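Local coordinates for protein glutamine synthetase (Streptomyces coelicolor, PDB 4BAX) that belongs to the glutamine synthetase family, joining an N-terminal beta-grasp domain to a larger catalytic domain in an assembly of ten chains, at residues P61-P66 with L197-W202; E175-Q180 with P219-G224; Y287-S292 with V298-Q303. All coordinates share one frame; numbering follows the deposited sequence.

Interaction 1: residues P61-P66 with L197-W202; sequences PVFSCP and LWVARW
The helical turn that presents Val199 to Phe63 and Cys65 is closed by a backbone hydrogen bond from Arg201 N to Leu197 O of 2.7 Å, and the contact it supports is wholly apolar. Val199 works as a fork. With CG1 anti to the backbone N (chi1 171°), its two methyls spread toward different partners: CG2 reaches Phe63 CD2 at 4.2 Å, approaching the ring obliquely, while CG1 meets Cys65 SG, also at 4.2 Å. A beta-branched residue suits this place because it offers two short, rigid arms to two residues of one strand. Phe63 and Cys65 both point toward the helix, with Ser64 between them turned away. Phe63 itself belongs to a classic beta bulge, in which it and Val62 both face Leu78 of strand 75-82. Strand 56-66 is part of the five-stranded beta-grasp sheet, and helix 190-210 belongs to the catalytic domain, so Val199 is one point at which the two domains touch. Trp202, one turn further along, extends this packing over Leu20 and Leu76 of the same sheet and also touches Val144 of the second subunit. The guanidinium of Arg201 serves other partners, with NE hydrogen-bonded to Gln115 OE1 and NH2 to Val321 O.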
# COMPACT_ATOMS: atom_id res chain seq x y z
N PRO A 61 -31.41 -21.91 33.01
CA PRO A 61 -32.17 -21.42 31.85
C PRO A 61 -33.44 -20.68 32.30
O PRO A 61 -34.13 -21.16 33.21
CB PRO A 61 -32.56 -22.71 31.11
CG PRO A 61 -31.54 -23.73 31.53
CD PRO A 61 -30.98 -23.32 32.86
N VAL A 62 -33.71 -19.51 31.73
CA VAL A 62 -34.94 -18.79 32.06
C VAL A 62 -35.72 -18.48 30.79
O VAL A 62 -36.92 -18.18 30.84
CB VAL A 62 -34.65 -17.49 32.87
CG1 VAL A 62 -33.92 -17.84 34.16
CG2 VAL A 62 -33.85 -16.50 32.05
N PHE A 63 -35.02 -18.50 29.66
CA PHE A 63 -35.62 -18.19 28.38
C PHE A 63 -34.85 -18.91 27.29
O PHE A 63 -33.63 -19.03 27.39
CB PHE A 63 -35.62 -16.68 28.14
CG PHE A 63 -36.12 -16.28 26.77
CD1 PHE A 63 -37.48 -16.06 26.57
CD2 PHE A 63 -35.25 -16.11 25.69
CE1 PHE A 63 -37.97 -15.69 25.32
CE2 PHE A 63 -35.73 -15.73 24.44
CZ PHE A 63 -37.09 -15.52 24.25
N SER A 64 -35.55 -19.35 26.24
CA SER A 64 -34.91 -20.03 25.10
C SER A 64 -35.63 -19.70 23.79
O SER A 64 -36.83 -19.42 23.78
CB SER A 64 -34.82 -21.55 25.30
OG SER A 64 -36.10 -22.15 25.13
N CYS A 65 -34.88 -19.74 22.70
CA CYS A 65 -35.43 -19.42 21.40
C CYS A 65 -34.55 -20.10 20.35
O CYS A 65 -33.43 -20.53 20.66
CB CYS A 65 -35.47 -17.91 21.20
SG CYS A 65 -33.86 -17.19 21.29
N PRO A 66 -35.01 -20.12 19.08
CA PRO A 66 -34.15 -20.67 18.03
C PRO A 66 -32.89 -19.85 17.82
O PRO A 66 -32.91 -18.64 17.98
CB PRO A 66 -35.05 -20.58 16.79
CG PRO A 66 -36.45 -20.54 17.32
CD PRO A 66 -36.35 -19.75 18.58
N LEU A 197 -34.49 -8.45 25.05
CA LEU A 197 -33.53 -7.38 24.80
C LEU A 197 -32.07 -7.85 24.98
O LEU A 197 -31.17 -7.48 24.18
CB LEU A 197 -33.82 -6.17 25.69
CG LEU A 197 -32.85 -4.99 25.55
CD1 LEU A 197 -32.72 -4.55 24.09
CD2 LEU A 197 -33.25 -3.79 26.41
N TRP A 198 -31.84 -8.65 26.03
CA TRP A 198 -30.51 -9.19 26.28
C TRP A 198 -30.09 -10.10 25.14
O TRP A 198 -28.95 -10.04 24.64
CB TRP A 198 -30.44 -9.94 27.62
CG TRP A 198 -30.05 -9.05 28.75
CD1 TRP A 198 -30.77 -8.80 29.91
CD2 TRP A 198 -28.89 -8.23 28.82
NE1 TRP A 198 -30.09 -7.91 30.70
CE2 TRP A 198 -28.94 -7.54 30.06
CE3 TRP A 198 -27.80 -8.03 27.97
CZ2 TRP A 198 -27.92 -6.65 30.45
CZ3 TRP A 198 -26.80 -7.14 28.36
CH2 TRP A 198 -26.86 -6.47 29.59
N VAL A 199 -31.04 -10.90 24.70
CA VAL A 199 -30.80 -11.82 23.62
C VAL A 199 -30.61 -11.03 22.32
O VAL A 199 -29.72 -11.32 21.50
CB VAL A 199 -31.93 -12.85 23.50
CG1 VAL A 199 -31.75 -13.66 22.23
CG2 VAL A 199 -31.94 -13.76 24.73
N ALA A 200 -31.43 -10.01 22.15
CA ALA A 200 -31.31 -9.16 20.98
C ALA A 200 -29.95 -8.41 20.96
O ALA A 200 -29.35 -8.24 19.88
CB ALA A 200 -32.51 -8.18 20.89
N ARG A 201 -29.47 -7.99 22.13
CA ARG A 201 -28.14 -7.39 22.24
C ARG A 201 -27.09 -8.42 21.86
O ARG A 201 -26.16 -8.15 21.09
CB ARG A 201 -27.85 -6.89 23.66
CG ARG A 201 -28.43 -5.51 23.98
CD ARG A 201 -28.72 -5.38 25.49
NE ARG A 201 -29.14 -4.03 25.88
CZ ARG A 201 -28.83 -3.42 27.03
NH1 ARG A 201 -28.09 -4.03 27.95
NH2 ARG A 201 -29.28 -2.18 27.26
N TRP A 202 -27.26 -9.62 22.40
CA TRP A 202 -26.29 -10.66 22.13
C TRP A 202 -26.27 -10.92 20.62
O TRP A 202 -25.20 -11.11 20.03
CB TRP A 202 -26.59 -11.94 22.93
CG TRP A 202 -25.56 -13.00 22.72
CD1 TRP A 202 -24.41 -13.18 23.46
CD2 TRP A 202 -25.55 -14.03 21.70
NE1 TRP A 202 -23.69 -14.25 22.95
CE2 TRP A 202 -24.37 -14.79 21.89
CE3 TRP A 202 -26.41 -14.37 20.66
CZ2 TRP A 202 -24.04 -15.87 21.07
CZ3 TRP A 202 -26.08 -15.44 19.85
CH2 TRP A 202 -24.91 -16.18 20.07

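Interaction 2: residues E175-Q180 with P219-G224; sequences EVMPGQ and PKPVKG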
# COMPACT_ATOMS: atom_id res chain seq x y z
N GLU A 175 -30.41 6.38 13.28
CA GLU A 175 -30.48 7.51 14.22
C GLU A 175 -29.72 8.76 13.78
O GLU A 175 -29.16 8.80 12.68
CB GLU A 175 -30.07 7.08 15.62
CG GLU A 175 -31.24 6.63 16.50
CD GLU A 175 -32.25 7.77 16.77
OE1 GLU A 175 -31.80 8.92 17.01
OE2 GLU A 175 -33.48 7.51 16.79
N VAL A 176 -29.74 9.78 14.63
CA VAL A 176 -29.21 11.11 14.33
C VAL A 176 -27.69 11.14 14.05
O VAL A 176 -27.23 11.82 13.13
CB VAL A 176 -29.56 12.11 15.46
CG1 VAL A 176 -28.87 13.48 15.21
CG2 VAL A 176 -31.07 12.27 15.58
N MET A 177 -26.92 10.39 14.83
CA MET A 177 -25.49 10.25 14.61
C MET A 177 -25.18 9.22 13.52
O MET A 177 -25.84 8.19 13.41
CB MET A 177 -24.81 9.85 15.91
CG MET A 177 -23.29 9.99 15.85
SD MET A 177 -22.47 9.35 17.32
CE MET A 177 -20.95 8.73 16.64
N PRO A 178 -24.17 9.51 12.68
CA PRO A 178 -23.81 8.53 11.65
C PRO A 178 -23.35 7.20 12.23
O PRO A 178 -22.49 7.17 13.12
CB PRO A 178 -22.64 9.22 10.92
CG PRO A 178 -22.20 10.33 11.80
CD PRO A 178 -23.41 10.76 12.55
N GLY A 179 -23.88 6.11 11.68
CA GLY A 179 -23.60 4.78 12.18
C GLY A 179 -24.35 4.47 13.46
O GLY A 179 -24.07 3.44 14.09
N GLN A 180 -25.30 5.34 13.83
CA GLN A 180 -26.13 5.12 15.00
C GLN A 180 -27.49 4.63 14.57
O GLN A 180 -28.10 5.17 13.63
CB GLN A 180 -26.26 6.40 15.82
CG GLN A 180 -26.64 6.21 17.30
CD GLN A 180 -26.60 7.51 18.09
OE1 GLN A 180 -27.41 8.42 17.88
NE2 GLN A 180 -25.64 7.60 19.02
N PRO A 219 -23.18 5.46 26.03
CA PRO A 219 -24.17 6.55 26.01
C PRO A 219 -23.72 7.78 25.24
O PRO A 219 -24.56 8.47 24.66
CB PRO A 219 -24.36 6.89 27.50
CG PRO A 219 -23.14 6.39 28.17
CD PRO A 219 -22.66 5.20 27.39
N LYS A 220 -22.42 8.06 25.25
CA LYS A 220 -21.86 9.18 24.50
C LYS A 220 -20.56 8.76 23.79
O LYS A 220 -19.47 9.18 24.18
CB LYS A 220 -21.60 10.36 25.45
CG LYS A 220 -21.32 11.72 24.79
CD LYS A 220 -22.60 12.39 24.31
CE LYS A 220 -22.34 13.84 23.87
NZ LYS A 220 -23.38 14.35 22.91
N PRO A 221 -20.67 7.98 22.71
CA PRO A 221 -19.53 7.41 21.99
C PRO A 221 -18.57 8.48 21.42
O PRO A 221 -17.36 8.27 21.42
CB PRO A 221 -20.20 6.58 20.88
CG PRO A 221 -21.53 7.17 20.71
CD PRO A 221 -21.95 7.61 22.08
N VAL A 222 -19.10 9.61 20.96
CA VAL A 222 -18.24 10.73 20.57
C VAL A 222 -18.60 11.96 21.40
O VAL A 222 -19.77 12.35 21.47
CB VAL A 222 -18.39 11.06 19.06
CG1 VAL A 222 -17.46 12.20 18.66
CG2 VAL A 222 -18.11 9.83 18.20
N LYS A 223 -17.59 12.60 21.98
CA LYS A 223 -17.86 13.78 22.80
C LYS A 223 -18.26 14.98 21.94
O LYS A 223 -17.90 15.07 20.76
CB LYS A 223 -16.68 14.14 23.72
CG LYS A 223 -15.64 15.03 23.04
CD LYS A 223 -14.20 14.72 23.44
CE LYS A 223 -13.21 15.55 22.60
NZ LYS A 223 -11.80 15.42 23.09
N GLY A 224 -19.06 15.88 22.52
CA GLY A 224 -19.51 17.04 21.78
C GLY A 224 -20.97 17.07 21.42
O GLY A 224 -21.82 16.52 22.13
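Met177 reaches from one loop to Pro221 and Val222 of the other. Its CB points toward 219-224, and with CG anti to the backbone N (chi1 -167°) and the next bond also extended, the side chain stretches straight across between the two backbones. SD is the first atom to arrive, lying 4.1 Å from Pro221 CG as the side chain and the proline ring slide past each other in opposite directions. The chain then bends at chi3, and the methyl group CE ends against Val222 CG2. A long, flexible thioether suits this task, because it spans a gap of more than 9 Å between the CA atoms of Met177 and Val222, laying its sulfur beside a rigid ring and its methyl against a methyl of a branched valine. Thr118 of strand 110-121 touches both Met177 and Pro221. Beside them the amide of Gln180 comes only marginally near Pro221; its NE2 is buried and satisfied by Asn227 O and Thr118 OG1.

Each loop is also braced from within. In 219-224, Lys220 NZ donates to Gly224 O at 2.8 Å and to Trp226 O, so the ammonium ties the bend together. In 175-180, Gln180 N bonds to Met177 O at 2.9 Å, and Glu175 N bonds to Gln180 O at 2.6 Å. Pro178 and Gly179 fill the two central positions, the glycine with the positive phi (76°) it adopts readily, as is usual at the third position of a type II turn. That turn, Met177 to Gln180, caps the hairpin of strands 169-174 and 180-188, and Met177 at its first position packs the hairpin tip on the loop after strand 214-216.

Interaction 3: residues Y287-S292 with V298-Q303; sequences YSYGVS and VRIPWQ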
# COMPACT_ATOMS: atom_id res chain seq x y z
N TYR A 287 -35.49 16.41 37.38
CA TYR A 287 -36.63 15.67 36.87
C TYR A 287 -37.72 16.60 36.34
O TYR A 287 -38.13 17.53 37.03
CB TYR A 287 -37.22 14.73 37.94
CG TYR A 287 -38.41 13.97 37.43
CD1 TYR A 287 -38.24 12.76 36.76
CD2 TYR A 287 -39.70 14.48 37.55
CE1 TYR A 287 -39.33 12.07 36.25
CE2 TYR A 287 -40.80 13.79 37.05
CZ TYR A 287 -40.61 12.58 36.40
OH TYR A 287 -41.69 11.89 35.89
N SER A 288 -38.19 16.35 35.12
CA SER A 288 -39.34 17.08 34.59
C SER A 288 -40.20 16.13 33.78
O SER A 288 -39.68 15.19 33.18
CB SER A 288 -38.89 18.25 33.71
OG SER A 288 -37.92 17.84 32.76
N TYR A 289 -41.49 16.44 33.66
CA TYR A 289 -42.35 15.70 32.74
C TYR A 289 -43.28 16.69 32.07
O TYR A 289 -43.62 17.72 32.64
CB TYR A 289 -43.11 14.55 33.42
CG TYR A 289 -44.40 14.97 34.12
CD1 TYR A 289 -45.58 15.08 33.40
CD2 TYR A 289 -44.43 15.28 35.47
CE1 TYR A 289 -46.77 15.47 34.00
CE2 TYR A 289 -45.62 15.67 36.08
CZ TYR A 289 -46.79 15.77 35.33
OH TYR A 289 -47.99 16.15 35.89
N GLY A 290 -43.67 16.38 30.85
CA GLY A 290 -44.55 17.27 30.11
C GLY A 290 -45.14 16.58 28.91
O GLY A 290 -44.63 15.55 28.43
N VAL A 291 -46.21 17.16 28.38
CA VAL A 291 -46.87 16.61 27.22
C VAL A 291 -46.10 17.04 25.95
O VAL A 291 -45.88 18.23 25.72
CB VAL A 291 -48.32 17.10 27.13
CG1 VAL A 291 -48.89 16.81 25.75
CG2 VAL A 291 -49.16 16.42 28.20
N SER A 292 -45.65 16.05 25.18
CA SER A 292 -44.98 16.28 23.91
C SER A 292 -43.63 16.99 24.09
O SER A 292 -43.08 17.57 23.15
CB SER A 292 -45.88 17.06 22.95
OG SER A 292 -45.25 17.30 21.70
N VAL A 298 -39.38 12.75 31.44
CA VAL A 298 -40.41 11.84 31.00
C VAL A 298 -41.37 12.57 30.07
O VAL A 298 -41.85 13.67 30.37
CB VAL A 298 -41.18 11.27 32.20
CG1 VAL A 298 -42.54 10.73 31.79
CG2 VAL A 298 -40.34 10.23 32.89
N ARG A 299 -41.68 11.95 28.94
CA ARG A 299 -42.60 12.57 28.00
C ARG A 299 -43.96 11.84 27.94
O ARG A 299 -44.02 10.60 27.97
CB ARG A 299 -41.98 12.63 26.60
CG ARG A 299 -42.98 13.06 25.53
CD ARG A 299 -42.36 13.25 24.17
NE ARG A 299 -42.17 11.98 23.48
CZ ARG A 299 -42.05 11.88 22.15
NH1 ARG A 299 -42.14 12.97 21.39
NH2 ARG A 299 -41.88 10.69 21.59
N ILE A 300 -45.02 12.64 27.89
CA ILE A 300 -46.36 12.15 27.58
C ILE A 300 -46.68 12.48 26.14
O ILE A 300 -46.90 13.65 25.79
CB ILE A 300 -47.43 12.82 28.48
CG1 ILE A 300 -47.23 12.42 29.94
CG2 ILE A 300 -48.83 12.46 28.00
CD1 ILE A 300 -47.71 13.45 30.92
N PRO A 301 -46.79 11.44 25.30
CA PRO A 301 -47.03 11.62 23.87
C PRO A 301 -48.34 12.34 23.63
O PRO A 301 -49.27 12.23 24.44
CB PRO A 301 -47.09 10.18 23.34
CG PRO A 301 -46.37 9.36 24.36
CD PRO A 301 -46.72 10.01 25.67
N TRP A 302 -48.42 13.10 22.55
CA TRP A 302 -49.59 13.91 22.27
C TRP A 302 -50.86 13.03 22.09
O TRP A 302 -51.96 13.46 22.45
CB TRP A 302 -49.35 14.82 21.06
CG TRP A 302 -49.15 14.09 19.78
CD1 TRP A 302 -47.96 13.62 19.28
CD2 TRP A 302 -50.15 13.76 18.80
NE1 TRP A 302 -48.17 13.00 18.07
CE2 TRP A 302 -49.50 13.08 17.75
CE3 TRP A 302 -51.53 13.97 18.72
CZ2 TRP A 302 -50.18 12.60 16.62
CZ3 TRP A 302 -52.21 13.50 17.60
CH2 TRP A 302 -51.54 12.83 16.57
N GLN A 303 -50.70 11.82 21.54
CA GLN A 303 -51.83 10.90 21.36
C GLN A 303 -52.39 10.49 22.70
O GLN A 303 -53.59 10.30 22.84
CB GLN A 303 -51.41 9.64 20.60
CG GLN A 303 -50.77 9.83 19.25
CD GLN A 303 -49.26 9.78 19.31
OE1 GLN A 303 -48.65 10.14 20.32
NE2 GLN A 303 -48.64 9.34 18.21
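Two short parallel strands pair in the mixed sheet: within this chain 289-291 is the outer one, and 298-300 joins it to strand 312-314. Their backbones carry the contact. Val298 N donates to Ser288 O at 3.0 Å, and Ile300 N to Gly290 O at 3.0 Å in an almost straight bond (179° at the hydrogen). In return Ser292 N donates to Ile300 O at 2.8 Å, whereas the bond from Gly290 N to Val298 O is weak at 3.3 Å. Gly290 thus bonds through N and O to Val298 and Ile300, on either side of Arg299, the alternation of a parallel pair.

Tyr289, Val291, Val298 and Ile300 share one face, and beta-branched Val298 and Ile300 suit strand positions whose side chains are buried. Tyr289 holds CG between its backbone N and carbonyl carbon (chi1 84°), a crowded position that sets the ring alongside Ile300, with CD1 3.7 Å from Ile300 CD1. Tyr287 brings its OH to 3.7 Å from Val298 CG2, and Val291 CG2 meets Ile300 CG2 at 4.0 Å. Helix 244-253 packs against Tyr289, Val291 and Ile300, while the tyrosines add polar ends, Tyr289 OH hydrogen-bonded to Glu252 OE2 and Tyr287 OH to Ala251 O.

On the other face Gly290 has no side chain beside Arg299, whose aliphatic part lies against the backbone of Ser292, CD 4.0 Å from Ser292 C. Arg299 NE forms a salt bridge with Glu313, and Ser292 OG bonds Asp56 OD2 of the third subunit. Pro301, at the N-cap, then links strand 298-300 to helix 302-307, beside the parallel pair of the mixed sheet.

The three contacts are spread through the subunit. The centre of interaction 1 is about 26 Å from that of interaction 2 and about 31 Å from that of interaction 3, on the other side of the chain's centre from both; the centres of interactions 2 and 3 are about 24 Å apart. Along the chain the segments of interactions 1 and 2 alternate, and interaction 3 follows both. Interaction 1 joins the beta-grasp sheet to helix 190-210, whereas 2 and 3 belong to different parts of the mixed sheet. All three lie near neighbouring copies: Ser292 and Trp302 of interaction 3 meet Asp56 of the third subunit, Val176 beside interaction 2 meets its Ser46, and Trp202 near interaction 1 meets Val144 of the second.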